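Local coordinates for protein putative ring-cleaving dioxygenase MhqO (Bacillus subtilis subsp. subtilis, PDB 3OAJ) that is a putative iron-dependent extradiol ring-cleaving dioxygenase that may contribute to the degradation of aromatic compounds, at residues D77-P88 with V149-L160; D225-Q233 with P245-I255. One frame throughout, in Å; residues are numbered along the deposited sequence.

Contact 1 (D77-P88 with V149-L160)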
loop_
_atom_site.group_PDB
_atom_site.type_symbol
_atom_site.label_atom_id
_atom_site.label_comp_id
_atom_site.label_asym_id
_atom_site.label_seq_id
_atom_site.Cartn_x
_atom_site.Cartn_y
_atom_site.Cartn_z
ATOM N N ASP A 77 2.668 3.278 -17.090
ATOM C CA ASP A 77 2.681 4.678 -16.663
ATOM C C ASP A 77 1.327 5.136 -16.150
ATOM O O ASP A 77 0.277 4.702 -16.650
ATOM C CB ASP A 77 3.126 5.590 -17.806
ATOM C CG ASP A 77 4.511 5.270 -18.290
ATOM O OD1 ASP A 77 5.337 4.802 -17.473
ATOM O OD2 ASP A 77 4.770 5.490 -19.491
ATOM N N GLY A 78 1.371 6.042 -15.177
ATOM C CA GLY A 78 0.195 6.468 -14.431
ATOM C C GLY A 78 -0.139 5.586 -13.225
ATOM O O GLY A 78 -1.243 5.672 -12.693
ATOM N N GLN A 79 0.808 4.751 -12.777
ATOM C CA GLN A 79 0.587 3.839 -11.650
ATOM C C GLN A 79 1.827 3.715 -10.793
ATOM O O GLN A 79 2.939 3.930 -11.281
ATOM C CB GLN A 79 0.293 2.415 -12.140
ATOM C CG GLN A 79 -0.950 2.261 -12.990
ATOM C CD GLN A 79 -1.073 0.859 -13.597
ATOM O OE1 GLN A 79 -0.339 -0.056 -13.233
ATOM N NE2 GLN A 79 -1.992 0.705 -14.541
ATOM N N VAL A 80 1.644 3.342 -9.529
ATOM C CA VAL A 80 2.718 2.696 -8.782
ATOM C C VAL A 80 3.089 1.392 -9.493
ATOM O O VAL A 80 2.225 0.530 -9.719
ATOM C CB VAL A 80 2.277 2.368 -7.340
ATOM C CG1 VAL A 80 3.377 1.649 -6.563
ATOM C CG2 VAL A 80 1.841 3.619 -6.624
ATOM N N GLY A 81 4.367 1.259 -9.850
ATOM C CA GLY A 81 4.847 0.077 -10.560
ATOM C C GLY A 81 5.249 -1.062 -9.642
ATOM O O GLY A 81 4.942 -2.236 -9.916
ATOM N N VAL A 82 5.936 -0.738 -8.544
ATOM C CA VAL A 82 6.429 -1.736 -7.596
ATOM C C VAL A 82 6.159 -1.266 -6.163
ATOM O O VAL A 82 6.337 -0.097 -5.839
ATOM C CB VAL A 82 7.952 -1.973 -7.772
ATOM C CG1 VAL A 82 8.427 -3.132 -6.899
ATOM C CG2 VAL A 82 8.299 -2.251 -9.226
ATOM N N THR A 83 5.698 -2.178 -5.328
ATOM C CA THR A 83 5.496 -1.890 -3.924
ATOM C C THR A 83 6.642 -2.553 -3.167
ATOM O O THR A 83 6.928 -3.740 -3.372
ATOM C CB THR A 83 4.128 -2.446 -3.461
ATOM O OG1 THR A 83 3.096 -1.803 -4.227
ATOM C CG2 THR A 83 3.909 -2.208 -1.973
ATOM N N SER A 84 7.302 -1.784 -2.306
ATOM C CA SER A 84 8.537 -2.205 -1.628
ATOM C C SER A 84 8.229 -2.501 -0.169
ATOM O O SER A 84 7.603 -1.672 0.498
ATOM C CB SER A 84 9.582 -1.082 -1.757
ATOM O OG SER A 84 10.900 -1.542 -1.538
ATOM N N TYR A 85 8.638 -3.686 0.310
ATOM C CA TYR A 85 8.471 -4.103 1.699
ATOM C C TYR A 85 9.831 -4.212 2.375
ATOM O O TYR A 85 10.761 -4.809 1.824
ATOM C CB TYR A 85 7.743 -5.454 1.767
ATOM C CG TYR A 85 6.303 -5.355 1.343
ATOM C CD1 TYR A 85 5.342 -4.801 2.196
ATOM C CD2 TYR A 85 5.898 -5.752 0.067
ATOM C CE1 TYR A 85 4.006 -4.685 1.793
ATOM C CE2 TYR A 85 4.569 -5.646 -0.336
ATOM C CZ TYR A 85 3.627 -5.111 0.543
ATOM O OH TYR A 85 2.327 -4.975 0.129
ATOM N N VAL A 86 9.955 -3.616 3.555
ATOM C CA VAL A 86 11.211 -3.619 4.297
ATOM C C VAL A 86 11.220 -4.687 5.388
ATOM O O VAL A 86 10.226 -4.889 6.103
ATOM C CB VAL A 86 11.555 -2.185 4.799
ATOM C CG1 VAL A 86 10.551 -1.711 5.842
ATOM C CG2 VAL A 86 12.993 -2.096 5.338
ATOM N N VAL A 87 12.351 -5.384 5.469
ATOM C CA VAL A 87 12.566 -6.418 6.479
ATOM C C VAL A 87 13.835 -6.105 7.288
ATOM O O VAL A 87 14.640 -5.261 6.864
ATOM C CB VAL A 87 12.648 -7.848 5.841
ATOM C CG1 VAL A 87 11.341 -8.194 5.098
ATOM C CG2 VAL A 87 13.860 -7.954 4.900
ATOM N N PRO A 88 14.010 -6.758 8.448
ATOM C CA PRO A 88 15.220 -6.492 9.228
ATOM C C PRO A 88 16.531 -6.846 8.519
ATOM O O PRO A 88 16.553 -7.701 7.629
ATOM C CB PRO A 88 15.039 -7.385 10.449
ATOM C CG PRO A 88 13.552 -7.531 10.587
ATOM C CD PRO A 88 13.100 -7.673 9.163
ATOM N N VAL A 149 12.483 -11.460 11.493
ATOM C CA VAL A 149 12.413 -11.504 10.023
ATOM C C VAL A 149 11.172 -10.835 9.415
ATOM O O VAL A 149 11.133 -10.613 8.210
ATOM C CB VAL A 149 12.512 -12.972 9.459
ATOM C CG1 VAL A 149 13.853 -13.604 9.790
ATOM C CG2 VAL A 149 11.368 -13.855 9.954
ATOM N N ALA A 150 10.170 -10.500 10.232
ATOM C CA ALA A 150 8.876 -10.050 9.703
ATOM C C ALA A 150 8.993 -8.747 8.932
ATOM O O ALA A 150 9.835 -7.885 9.246
ATOM C CB ALA A 150 7.878 -9.904 10.830
ATOM N N ILE A 151 8.143 -8.609 7.914
ATOM C CA ILE A 151 8.022 -7.361 7.165
ATOM C C ILE A 151 7.577 -6.246 8.105
ATOM O O ILE A 151 6.534 -6.336 8.753
ATOM C CB ILE A 151 7.046 -7.534 5.973
ATOM C CG1 ILE A 151 7.673 -8.497 4.960
ATOM C CG2 ILE A 151 6.688 -6.183 5.350
ATOM C CD1 ILE A 151 6.691 -9.020 3.928
ATOM N N LYS A 152 8.389 -5.196 8.175
ATOM C CA LYS A 152 8.147 -4.075 9.093
ATOM C C LYS A 152 7.165 -3.032 8.546
ATOM O O LYS A 152 6.642 -2.197 9.279
ATOM C CB LYS A 152 9.477 -3.416 9.449
ATOM C CG LYS A 152 10.461 -4.421 10.051
ATOM C CD LYS A 152 11.645 -3.762 10.745
ATOM C CE LYS A 152 12.633 -3.181 9.743
ATOM N NZ LYS A 152 13.760 -2.492 10.440
ATOM N N GLY A 153 6.914 -3.084 7.250
ATOM C CA GLY A 153 6.012 -2.132 6.589
ATOM C C GLY A 153 6.519 -1.942 5.175
ATOM O O GLY A 153 7.313 -2.750 4.688
ATOM N N PHE A 154 6.062 -0.886 4.499
ATOM C CA PHE A 154 6.631 -0.546 3.200
ATOM C C PHE A 154 8.016 0.027 3.380
ATOM O O PHE A 154 8.245 0.816 4.290
ATOM C CB PHE A 154 5.795 0.508 2.467
ATOM C CG PHE A 154 4.390 0.082 2.186
ATOM C CD1 PHE A 154 4.136 -1.088 1.482
ATOM C CD2 PHE A 154 3.320 0.839 2.655
ATOM C CE1 PHE A 154 2.831 -1.481 1.227
ATOM C CE2 PHE A 154 2.014 0.451 2.415
ATOM C CZ PHE A 154 1.765 -0.707 1.691
ATOM N N GLY A 155 8.931 -0.371 2.507
ATOM C CA GLY A 155 10.171 0.369 2.331
ATOM C C GLY A 155 9.940 1.625 1.512
ATOM O O GLY A 155 10.724 2.577 1.577
ATOM N N GLY A 156 8.862 1.620 0.730
ATOM C CA GLY A 156 8.552 2.700 -0.200
ATOM C C GLY A 156 7.856 2.114 -1.410
ATOM O O GLY A 156 7.159 1.104 -1.290
ATOM N N ALA A 157 8.070 2.732 -2.562
ATOM C CA ALA A 157 7.417 2.344 -3.805
ATOM C C ALA A 157 8.179 2.911 -4.980
ATOM O O ALA A 157 8.952 3.878 -4.832
ATOM C CB ALA A 157 5.950 2.833 -3.834
ATOM N N THR A 158 7.933 2.319 -6.150
ATOM C CA THR A 158 8.492 2.806 -7.408
ATOM C C THR A 158 7.333 3.286 -8.276
ATOM O O THR A 158 6.402 2.533 -8.532
ATOM C CB THR A 158 9.291 1.692 -8.151
ATOM O OG1 THR A 158 10.417 1.316 -7.338
ATOM C CG2 THR A 158 9.767 2.187 -9.541
ATOM N N LEU A 159 7.382 4.557 -8.667
ATOM C CA LEU A 159 6.322 5.197 -9.443
ATOM C C LEU A 159 6.642 5.210 -10.918
ATOM O O LEU A 159 7.766 5.505 -11.316
ATOM C CB LEU A 159 6.111 6.643 -8.967
ATOM C CG LEU A 159 5.947 6.818 -7.447
ATOM C CD1 LEU A 159 5.740 8.293 -7.089
ATOM C CD2 LEU A 159 4.799 5.967 -6.923
ATOM N N LEU A 160 5.627 4.899 -11.720
ATOM C CA LEU A 160 5.689 4.995 -13.175
ATOM C C LEU A 160 4.810 6.171 -13.579
ATOM O O LEU A 160 3.596 6.118 -13.471
ATOM C CB LEU A 160 5.170 3.711 -13.818
ATOM C CG LEU A 160 5.759 2.395 -13.301
ATOM C CD1 LEU A 160 5.104 1.218 -14.017
ATOM C CD2 LEU A 160 7.274 2.354 -13.510
#

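Contact 2 (D225-Q233 with P245-I255)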
loop_
_atom_site.group_PDB
_atom_site.type_symbol
_atom_site.label_atom_id
_atom_site.label_comp_id
_atom_site.label_asym_id
_atom_site.label_seq_id
_atom_site.Cartn_x
_atom_site.Cartn_y
_atom_site.Cartn_z
ATOM N N ASP A 225 -2.984 14.552 11.148
ATOM C CA ASP A 225 -4.307 14.662 11.744
ATOM C C ASP A 225 -5.239 15.385 10.773
ATOM O O ASP A 225 -4.825 15.747 9.668
ATOM C CB ASP A 225 -4.244 15.354 13.126
ATOM C CG ASP A 225 -3.573 16.723 13.097
ATOM O OD1 ASP A 225 -3.510 17.382 12.038
ATOM O OD2 ASP A 225 -3.143 17.171 14.189
ATOM N N ASP A 226 -6.498 15.566 11.175
ATOM C CA ASP A 226 -7.489 16.222 10.329
ATOM C C ASP A 226 -7.050 17.622 9.910
ATOM O O ASP A 226 -7.202 17.982 8.740
ATOM C CB ASP A 226 -8.855 16.277 11.017
ATOM C CG ASP A 226 -9.496 14.910 11.154
ATOM O OD1 ASP A 226 -9.063 13.963 10.466
ATOM O OD2 ASP A 226 -10.458 14.781 11.938
ATOM N N GLU A 227 -6.530 18.416 10.853
ATOM C CA GLU A 227 -6.086 19.784 10.535
ATOM C C GLU A 227 -5.004 19.810 9.453
ATOM O O GLU A 227 -5.066 20.589 8.509
ATOM C CB GLU A 227 -5.644 20.545 11.794
ATOM C CG GLU A 227 -5.378 22.040 11.569
ATOM C CD GLU A 227 -6.607 22.837 11.098
ATOM O OE1 GLU A 227 -7.762 22.469 11.435
ATOM O OE2 GLU A 227 -6.407 23.856 10.395
ATOM N N ASP A 228 -4.038 18.918 9.560
ATOM C CA ASP A 228 -2.947 18.838 8.595
ATOM C C ASP A 228 -3.520 18.469 7.216
ATOM O O ASP A 228 -3.144 19.052 6.199
ATOM C CB ASP A 228 -1.953 17.789 9.112
ATOM C CG ASP A 228 -0.672 17.717 8.316
ATOM O OD1 ASP A 228 -0.228 18.735 7.742
ATOM O OD2 ASP A 228 -0.083 16.622 8.298
ATOM N N GLN A 229 -4.454 17.516 7.202
ATOM C CA GLN A 229 -5.093 17.138 5.946
ATOM C C GLN A 229 -5.853 18.299 5.295
ATOM O O GLN A 229 -5.812 18.461 4.063
ATOM C CB GLN A 229 -6.020 15.937 6.135
ATOM C CG GLN A 229 -6.805 15.590 4.884
ATOM C CD GLN A 229 -7.632 14.363 5.084
ATOM O OE1 GLN A 229 -8.604 14.365 5.827
ATOM N NE2 GLN A 229 -7.223 13.282 4.442
ATOM N N LEU A 230 -6.570 19.084 6.101
ATOM C CA LEU A 230 -7.289 20.243 5.559
ATOM C C LEU A 230 -6.307 21.249 4.971
ATOM O O LEU A 230 -6.569 21.845 3.931
ATOM C CB LEU A 230 -8.188 20.895 6.623
ATOM C CG LEU A 230 -9.263 19.979 7.238
ATOM C CD1 LEU A 230 -9.897 20.625 8.474
ATOM C CD2 LEU A 230 -10.330 19.585 6.211
ATOM N N ASP A 231 -5.166 21.423 5.628
ATOM C CA ASP A 231 -4.114 22.299 5.110
ATOM C C ASP A 231 -3.623 21.755 3.763
ATOM O O ASP A 231 -3.426 22.515 2.816
ATOM C CB ASP A 231 -2.940 22.394 6.103
ATOM C CG ASP A 231 -3.291 23.146 7.396
ATOM O OD1 ASP A 231 -4.340 23.817 7.460
ATOM O OD2 ASP A 231 -2.492 23.069 8.359
ATOM N N TRP A 232 -3.426 20.433 3.681
ATOM C CA TRP A 232 -3.033 19.803 2.419
ATOM C C TRP A 232 -4.070 20.070 1.342
ATOM O O TRP A 232 -3.718 20.371 0.214
ATOM C CB TRP A 232 -2.907 18.295 2.584
ATOM C CG TRP A 232 -1.582 17.773 3.042
ATOM C CD1 TRP A 232 -1.259 17.340 4.295
ATOM C CD2 TRP A 232 -0.413 17.594 2.241
ATOM N NE1 TRP A 232 0.039 16.895 4.320
ATOM C CE2 TRP A 232 0.585 17.046 3.075
ATOM C CE3 TRP A 232 -0.120 17.829 0.891
ATOM C CZ2 TRP A 232 1.867 16.729 2.606
ATOM C CZ3 TRP A 232 1.167 17.525 0.422
ATOM C CH2 TRP A 232 2.137 16.978 1.283
ATOM N N GLN A 233 -5.356 19.949 1.671
ATOM C CA GLN A 233 -6.388 20.157 0.647
ATOM C C GLN A 233 -6.317 21.563 0.044
ATOM O O GLN A 233 -6.417 21.736 -1.201
ATOM C CB GLN A 233 -7.785 19.924 1.221
ATOM C CG GLN A 233 -8.916 20.002 0.214
ATOM C CD GLN A 233 -10.249 19.978 0.926
ATOM O OE1 GLN A 233 -10.593 20.911 1.652
ATOM N NE2 GLN A 233 -10.989 18.894 0.758
ATOM N N PRO A 245 -13.291 16.579 -1.963
ATOM C CA PRO A 245 -13.624 16.838 -0.575
ATOM C C PRO A 245 -13.056 15.755 0.337
ATOM O O PRO A 245 -12.660 14.669 -0.132
ATOM C CB PRO A 245 -15.163 16.802 -0.570
ATOM C CG PRO A 245 -15.559 17.006 -1.986
ATOM C CD PRO A 245 -14.495 16.346 -2.782
ATOM N N VAL A 246 -12.991 16.065 1.627
ATOM C CA VAL A 246 -12.628 15.069 2.623
ATOM C C VAL A 246 -13.730 14.023 2.688
ATOM O O VAL A 246 -14.918 14.366 2.806
ATOM C CB VAL A 246 -12.465 15.685 4.031
ATOM C CG1 VAL A 246 -12.173 14.599 5.065
ATOM C CG2 VAL A 246 -11.377 16.759 4.038
ATOM N N ARG A 247 -13.326 12.758 2.607
ATOM C CA ARG A 247 -14.207 11.616 2.749
ATOM C C ARG A 247 -13.828 10.824 3.982
ATOM O O ARG A 247 -12.668 10.455 4.158
ATOM C CB ARG A 247 -14.130 10.749 1.488
ATOM C CG ARG A 247 -14.753 11.457 0.283
ATOM C CD ARG A 247 -14.422 10.813 -1.044
ATOM N NE ARG A 247 -14.960 11.644 -2.121
ATOM C CZ ARG A 247 -14.594 11.567 -3.396
ATOM N NH1 ARG A 247 -13.682 10.685 -3.784
ATOM N NH2 ARG A 247 -15.142 12.381 -4.281
ATOM N N ASP A 248 -14.816 10.566 4.834
ATOM C CA ASP A 248 -14.622 9.758 6.043
ATOM C C ASP A 248 -14.598 8.261 5.690
ATOM O O ASP A 248 -15.624 7.690 5.289
ATOM C CB ASP A 248 -15.755 10.097 7.022
ATOM C CG ASP A 248 -15.704 9.290 8.308
ATOM O OD1 ASP A 248 -14.845 8.394 8.464
ATOM O OD2 ASP A 248 -16.556 9.566 9.183
ATOM N N ARG A 249 -13.426 7.633 5.800
ATOM C CA ARG A 249 -13.281 6.192 5.512
ATOM C C ARG A 249 -13.255 5.339 6.770
ATOM O O ARG A 249 -12.830 4.176 6.736
ATOM C CB ARG A 249 -12.032 5.921 4.658
ATOM C CG ARG A 249 -11.924 6.759 3.373
ATOM C CD ARG A 249 -13.131 6.571 2.469
ATOM N NE ARG A 249 -12.829 6.804 1.060
ATOM C CZ ARG A 249 -13.740 6.870 0.085
ATOM N NH1 ARG A 249 -15.038 6.758 0.356
ATOM N NH2 ARG A 249 -13.357 7.072 -1.171
ATOM N N ASN A 250 -13.714 5.928 7.878
ATOM C CA ASN A 250 -13.859 5.251 9.175
ATOM C C ASN A 250 -12.532 5.095 9.904
ATOM O O ASN A 250 -12.418 5.490 11.055
ATOM C CB ASN A 250 -14.578 3.889 9.030
ATOM C CG ASN A 250 -15.159 3.369 10.345
ATOM O OD1 ASN A 250 -14.970 3.952 11.411
ATOM N ND2 ASN A 250 -15.880 2.260 10.262
ATOM N N TYR A 251 -11.527 4.537 9.236
ATOM C CA TYR A 251 -10.230 4.262 9.892
ATOM C C TYR A 251 -9.222 5.375 9.620
ATOM O O TYR A 251 -8.113 5.367 10.143
ATOM C CB TYR A 251 -9.734 2.869 9.477
ATOM C CG TYR A 251 -10.891 1.904 9.592
ATOM C CD1 TYR A 251 -11.533 1.390 8.458
ATOM C CD2 TYR A 251 -11.428 1.602 10.843
ATOM C CE1 TYR A 251 -12.657 0.563 8.585
ATOM C CE2 TYR A 251 -12.546 0.785 10.971
ATOM C CZ TYR A 251 -13.150 0.271 9.838
ATOM O OH TYR A 251 -14.246 -0.540 9.994
ATOM N N PHE A 252 -9.645 6.331 8.800
ATOM C CA PHE A 252 -8.881 7.543 8.434
ATOM C C PHE A 252 -9.822 8.387 7.580
ATOM O O PHE A 252 -10.811 7.868 7.065
ATOM C CB PHE A 252 -7.592 7.201 7.644
ATOM C CG PHE A 252 -7.819 6.299 6.464
ATOM C CD1 PHE A 252 -8.140 6.820 5.211
ATOM C CD2 PHE A 252 -7.738 4.909 6.609
ATOM C CE1 PHE A 252 -8.349 5.988 4.114
ATOM C CE2 PHE A 252 -7.967 4.074 5.506
ATOM C CZ PHE A 252 -8.299 4.603 4.269
ATOM N N ASN A 253 -9.521 9.683 7.457
ATOM C CA ASN A 253 -10.164 10.562 6.479
ATOM C C ASN A 253 -9.232 10.666 5.273
ATOM O O ASN A 253 -8.010 10.570 5.417
ATOM C CB ASN A 253 -10.438 11.940 7.087
ATOM C CG ASN A 253 -11.503 11.898 8.178
ATOM O OD1 ASN A 253 -12.439 11.102 8.116
ATOM N ND2 ASN A 253 -11.336 12.725 9.206
ATOM N N ALA A 254 -9.824 10.826 4.093
ATOM C CA ALA A 254 -9.112 10.808 2.817
ATOM C C ALA A 254 -9.446 11.991 1.920
ATOM O O ALA A 254 -10.589 12.417 1.865
ATOM C CB ALA A 254 -9.442 9.528 2.072
ATOM N N ILE A 255 -8.425 12.515 1.235
ATOM C CA ILE A 255 -8.609 13.357 0.049
ATOM C C ILE A 255 -7.787 12.751 -1.074
ATOM O O ILE A 255 -6.757 12.115 -0.828
ATOM C CB ILE A 255 -8.197 14.834 0.277
ATOM C CG1 ILE A 255 -6.727 14.949 0.724
ATOM C CG2 ILE A 255 -9.114 15.467 1.322
ATOM C CD1 ILE A 255 -6.240 16.393 0.891
HETATM O O HOH W 1 -12.365 12.962 12.125
#

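Contact 1 (D77-P88 with V149-L160)
Y85 and F154 form a non-hydrogen-bonded pair where strands 79-87 and 153-160 run antiparallel, and their rings lie side by side, pointing the same way. The Y85 side chain runs outward from CB. Y85 CB sits 3.8 Å from I151 CG2. CG and CD1 pass the same methyl, and G153 O is near the ring plane at its edge. Y85 CE1 reaches F154 CE1 at 3.5 Å. CZ and OH end beside that same F154 atom. The planes are 38° apart, an oblique aromatic pair. F154 CG is anti to the carbonyl carbon (chi1 -60°), and its ring ends beside that of Y85 although the two CB bonds diverge. T83 CG2 packs obliquely on F154 CE1 at 3.5 Å. S84 O lies in the plane of the F154 ring, at its edge.

The backbone ladder is bulged. L160 O accepts from both G78 N (2.8 Å) and Q79 N (3.2 Å), a G1 bulge. G81 and V82 both face T158 in a classic bulge. The bond from G81 N to T158 O is 2.7 Å, while that from V82 N is weak. G155 and G156 form a second classic bulge opposite S84. L160 CD1 lies 3.6 Å from G81 CA, and L160 CG packs on the same glycine. F154 also touches I9 and I12 of strand 9-16, which carries metal ligand H11. Strands 79-87 and 153-160 join the two VOC halves at the centre of one eight-stranded mixed sheet, as expected of paired βαβββ modules in the vicinal oxygen chelate fold.

Contact 2 (D225-Q233 with P245-I255)
Helix 226-233 runs almost parallel to strand 253-255, at 10° between their directions and 9.5 Å between their axes. Q229 reaches across on an extended chain, with CG anti to the backbone N (chi1 175°). Q229 NE2 donates to N253 O at 3.0 Å, from well above the carbonyl plane. Q229 OE1 lies against N253 CB at 3.3 Å and near V246 CG1. One helix turn earlier, D226 OD1 accepts from N253 ND2 at 2.9 Å. The amide comes from above the carboxylate plane, and the bond is bent, with 140° at the hydrogen. A water donates to D226 OD2 and accepts from N253 ND2, closing a second path between the two side chains. The apolar part is small. I255 CD1 packs on Q233 CB at 3.9 Å and near W232 CB, and L230 CD2 crosses V246 CG2 at about a right angle. The amide of Q233 lies near V246, but its NE2 bonds to T244 O. D225 caps the helix, its OD1 accepting from D228 N. Q229 and W232 also touch A223 of strand 215-223, and D226 and Q229 touch T269 of strand 264-269, so the helix covers neighbouring strands 215-223, 264-269 and 253-258 of the metal-bearing sheet.

Contact 1 is core and contact 2 lies nearer the surface: its centre is about 18 Å from the centre of the chain, that of contact 1 about 8 Å. They share no secondary structure element, and their nearest atoms are about 11 Å apart. Contact 1 pairs central strands of one eight-stranded sheet through backbone bonds and a mostly apolar face. Contact 2 sets a helix on an edge region of the other sheet, using side-chain amides, a carboxylate and a water. Neither supplies a ligand of the zinc site of H11, H218 and E266, but both lie near it, A254 closer than F154. F154 comes close to H11, whereas A254 packs on E266, on the strand face away from the helix.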